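Local coordinates for protein inositol 2-dehydrogenase (Sinorhizobium meliloti, PDB 4HKT) that oxidises myo-inositol to scyllo-inosose with NAD+ as the hydride acceptor, the first step of myo-inositol degradation to acetyl-CoA, at residues 148-153 with 235-240. Numbering follows the deposited sequence.
Sequences TITSRD and GYDQRI. With EDO (1,2-ethanediol), chain X.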
ATOM      1  N   THR B 148      10.061  11.462  12.866  1.00 15.62           N
ATOM      2  CA  THR B 148       8.926  12.272  12.463  1.00 16.53           C
ATOM      3  C   THR B 148       7.639  11.641  13.032  1.00 17.09           C
ATOM      4  O   THR B 148       7.389  10.407  12.911  1.00 16.61           O
ATOM      5  CB  THR B 148       8.797  12.420  10.928  1.00 19.93           C
ATOM      6  OG1 THR B 148      10.069  12.726  10.356  1.00 20.85           O
ATOM      7  CG2 THR B 148       7.833  13.567  10.559  1.00 20.81           C
ATOM      8  N   ILE B 149       6.873  12.481  13.693  1.00 16.44           N
ATOM      9  CA  ILE B 149       5.670  12.069  14.445  1.00 16.20           C
ATOM     10  C   ILE B 149       4.568  12.991  13.994  1.00 15.72           C
ATOM     11  O   ILE B 149       4.706  14.208  14.084  1.00 16.24           O
ATOM     12  CB  ILE B 149       5.866  12.197  15.962  1.00 15.62           C
ATOM     13  CG1 ILE B 149       6.924  11.250  16.467  1.00 15.61           C
ATOM     14  CG2 ILE B 149       4.566  11.940  16.754  1.00 15.70           C
ATOM     15  CD1 ILE B 149       7.384  11.574  17.867  1.00 15.26           C
ATOM     16  N   THR B 150       3.473  12.407  13.515  1.00 16.86           N
ATOM     17  CA  THR B 150       2.308  13.136  13.112  1.00 15.61           C
ATOM     18  C   THR B 150       1.100  12.626  13.863  1.00 16.66           C
ATOM     19  O   THR B 150       0.772  11.420  13.787  1.00 17.35           O
ATOM     20  CB  THR B 150       2.053  12.962  11.634  1.00 17.64           C
ATOM     21  OG1 THR B 150       3.221  13.398  10.925  1.00 19.18           O
ATOM     22  CG2 THR B 150       0.829  13.799  11.195  1.00 18.72           C
ATOM     23  N   SER B 151       0.430  13.533  14.562  1.00 16.34           N
ATOM     24  CA  SER B 151      -0.764  13.187  15.334  1.00 16.96           C
ATOM     25  C   SER B 151      -1.845  14.200  15.015  1.00 17.08           C
ATOM     26  O   SER B 151      -1.580  15.391  15.030  1.00 16.03           O
ATOM     27  CB  SER B 151      -0.478  13.136  16.839  1.00 16.75           C
ATOM     28  OG  SER B 151       0.447  12.083  17.148  1.00 18.21           O
ATOM     29  N   ARG B 152      -3.045  13.714  14.666  1.00 16.89           N
ATOM     30  CA  ARG B 152      -4.163  14.574  14.322  1.00 17.36           C
ATOM     31  C   ARG B 152      -5.405  13.956  14.902  1.00 19.07           C
ATOM     32  O   ARG B 152      -5.708  12.791  14.612  1.00 17.15           O
ATOM     33  CB  ARG B 152      -4.322  14.757  12.796  1.00 18.10           C
ATOM     34  CG  ARG B 152      -3.071  15.347  12.136  1.00 19.11           C
ATOM     35  CD  ARG B 152      -3.162  15.529  10.641  1.00 19.68           C
ATOM     36  NE  ARG B 152      -1.899  16.077  10.178  1.00 18.69           N
ATOM     37  CZ  ARG B 152      -1.325  15.845   9.003  1.00 19.64           C
ATOM     38  NH1 ARG B 152      -1.890  15.109   8.078  1.00 19.57           N
ATOM     39  NH2 ARG B 152      -0.131  16.366   8.751  1.00 22.68           N
ATOM     40  N   ASP B 153      -6.070  14.715  15.763  1.00 20.37           N
ATOM     41  CA  ASP B 153      -7.307  14.278  16.373  1.00 22.02           C
ATOM     42  C   ASP B 153      -8.462  14.405  15.371  1.00 21.99           C
ATOM     43  O   ASP B 153      -8.392  15.223  14.429  1.00 21.72           O
ATOM     44  CB  ASP B 153      -7.604  15.120  17.618  1.00 22.20           C
ATOM     45  CG  ASP B 153      -6.749  14.752  18.802  1.00 23.69           C
ATOM     46  OD1 ASP B 153      -5.961  13.784  18.733  1.00 26.43           O
ATOM     47  OD2 ASP B 153      -6.854  15.459  19.835  1.00 24.74           O
ATOM     48  N   GLY B 235     -10.124  11.014  10.302  1.00 22.30           N
ATOM     49  CA  GLY B 235     -10.003  10.253  11.540  1.00 21.55           C
ATOM     50  C   GLY B 235      -8.692  10.469  12.312  1.00 20.69           C
ATOM     51  O   GLY B 235      -8.018  11.489  12.167  1.00 19.55           O
ATOM     52  N   TYR B 236      -8.386   9.518  13.180  1.00 18.26           N
ATOM     53  CA  TYR B 236      -7.360   9.648  14.165  1.00 18.68           C
ATOM     54  C   TYR B 236      -6.008   9.267  13.544  1.00 19.37           C
ATOM     55  O   TYR B 236      -5.703   8.087  13.370  1.00 20.17           O
ATOM     56  CB  TYR B 236      -7.692   8.757  15.344  1.00 19.81           C
ATOM     57  CG  TYR B 236      -6.945   8.998  16.640  1.00 21.53           C
ATOM     58  CD1 TYR B 236      -6.452  10.264  16.984  1.00 22.60           C
ATOM     59  CD2 TYR B 236      -6.790   7.956  17.564  1.00 22.42           C
ATOM     60  CE1 TYR B 236      -5.832  10.475  18.198  1.00 24.43           C
ATOM     61  CE2 TYR B 236      -6.182   8.154  18.771  1.00 23.10           C
ATOM     62  CZ  TYR B 236      -5.707   9.411  19.089  1.00 24.66           C
ATOM     63  OH  TYR B 236      -5.113   9.592  20.302  1.00 27.24           O
ATOM     64  N   ASP B 237      -5.255  10.281  13.150  1.00 18.21           N
ATOM     65  CA  ASP B 237      -3.981  10.106  12.451  1.00 18.54           C
ATOM     66  C   ASP B 237      -2.873   9.928  13.467  1.00 17.33           C
ATOM     67  O   ASP B 237      -2.676  10.767  14.287  1.00 18.64           O
ATOM     68  CB  ASP B 237      -3.734  11.337  11.554  1.00 18.28           C
ATOM     69  CG  ASP B 237      -2.602  11.142  10.552  1.00 19.59           C
ATOM     70  OD1 ASP B 237      -1.860  10.112  10.601  1.00 19.46           O
ATOM     71  OD2 ASP B 237      -2.457  12.058   9.713  1.00 21.21           O
ATOM     72  N   GLN B 238      -2.199   8.791  13.446  1.00 18.29           N
ATOM     73  CA  GLN B 238      -1.207   8.463  14.445  1.00 18.68           C
ATOM     74  C   GLN B 238      -0.051   7.775  13.750  1.00 19.56           C
ATOM     75  O   GLN B 238      -0.013   6.552  13.653  1.00 18.43           O
ATOM     76  CB  GLN B 238      -1.781   7.506  15.522  1.00 18.94           C
ATOM     77  CG  GLN B 238      -2.973   8.021  16.319  1.00 19.65           C
ATOM     78  CD  GLN B 238      -2.539   8.943  17.411  1.00 20.11           C
ATOM     79  OE1 GLN B 238      -2.183   8.505  18.501  1.00 20.24           O
ATOM     80  NE2 GLN B 238      -2.580  10.238  17.142  1.00 19.09           N
ATOM     81  N   ARG B 239       0.899   8.559  13.252  1.00 20.06           N
ATOM     82  CA  ARG B 239       2.053   7.997  12.546  1.00 19.06           C
ATOM     83  C   ARG B 239       3.359   8.293  13.228  1.00 17.61           C
ATOM     84  O   ARG B 239       3.527   9.335  13.840  1.00 19.11           O
ATOM     85  CB  ARG B 239       2.109   8.539  11.146  1.00 19.73           C
ATOM     86  CG  ARG B 239       1.113   7.866  10.228  1.00 20.27           C
ATOM     87  CD  ARG B 239       1.161   8.597   8.906  1.00 21.53           C
ATOM     88  NE  ARG B 239       0.398   9.832   8.933  1.00 20.43           N
ATOM     89  CZ  ARG B 239       0.661  10.908   8.183  1.00 22.04           C
ATOM     90  NH1 ARG B 239       1.715  10.942   7.392  1.00 20.73           N
ATOM     91  NH2 ARG B 239      -0.134  11.972   8.238  1.00 22.87           N
ATOM     92  N   ILE B 240       4.286   7.351  13.127  1.00 17.09           N
ATOM     93  CA  ILE B 240       5.642   7.576  13.581  1.00 16.89           C
ATOM     94  C   ILE B 240       6.576   7.018  12.510  1.00 17.18           C
ATOM     95  O   ILE B 240       6.264   6.039  11.795  1.00 14.90           O
ATOM     96  CB  ILE B 240       5.953   6.942  14.940  1.00 16.70           C
ATOM     97  CG1 ILE B 240       5.766   5.401  14.881  1.00 16.68           C
ATOM     98  CG2 ILE B 240       5.076   7.541  16.031  1.00 16.70           C
ATOM     99  CD1 ILE B 240       6.325   4.684  16.095  1.00 15.96           C
TER
HETATM  100  C1  EDO X 407      -7.435  15.234  23.727  1.00 43.23           C
HETATM  101  O1  EDO X 407      -7.795  16.027  24.857  1.00 35.81           O
HETATM  102  C2  EDO X 407      -5.917  15.060  23.597  1.00 43.41           C
HETATM  103  O2  EDO X 407      -5.592  14.757  22.239  1.00 37.53           O
HETATM  104  O   HOH W   1       1.627   9.527  16.279  1.00 22.31           O
HETATM  105  O   HOH W   2      -3.186  12.641  19.209  1.00 30.94           O
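T150 and R239 face each other as a hydrogen-bonded antiparallel pair, and R152 and D237 form the next. Each pair makes two backbone bonds; R239 N to T150 O is the straightest, at 2.9 Å and 173°. At the non-hydrogen-bonded pairs CA-H...O contacts help, such as S151 CA to D237 O at 3.3 Å.

R152, D237 and R239 form a salt-bridge network on the sheet face they share with T150. R239 grips D237 side-on, NE to OD1 and NH2 to OD2 at 2.8 Å, with both oxygens in the guanidinium plane. A bend at chi3 (-80°) turns the guanidinium back to this carboxylate. R152 runs extended beside D237, its NH1 3.5 Å from D237 OD2. OD2 lies well out of the R152 guanidinium plane, the two planes being 83° apart, so this salt bridge rests on charge and no N-H points at the oxygen. T150 CG2 lies over one face of the R152 guanidinium, toward its rim, and also touches R239 NH2. R152 NH1 and R239 NH2 are 3.6 Å apart, and both form salt bridges with E241 of the second subunit. Y234 also bonds R152 NH1. A leucine in place of R239 would probably leave D237 without its two-pronged partner and E241 of the second subunit with one cation fewer.

On the other face, Q238 NE2 bonds D237 O at 2.9 Å; a water links NE2 to D153 OD1, and Y280 holds Q238 OE1. A second water donates to S151 OG, also bonded to D176, and to R239 O. I149 CG1 touches I240 CG2 at 4.2 Å, beside helix 168-184.

This pairing of strands 144-152 and 237-244 belongs to the mixed sheet of the Gfo/Idh/MocA C-terminal domain, whose charged face here meets another subunit.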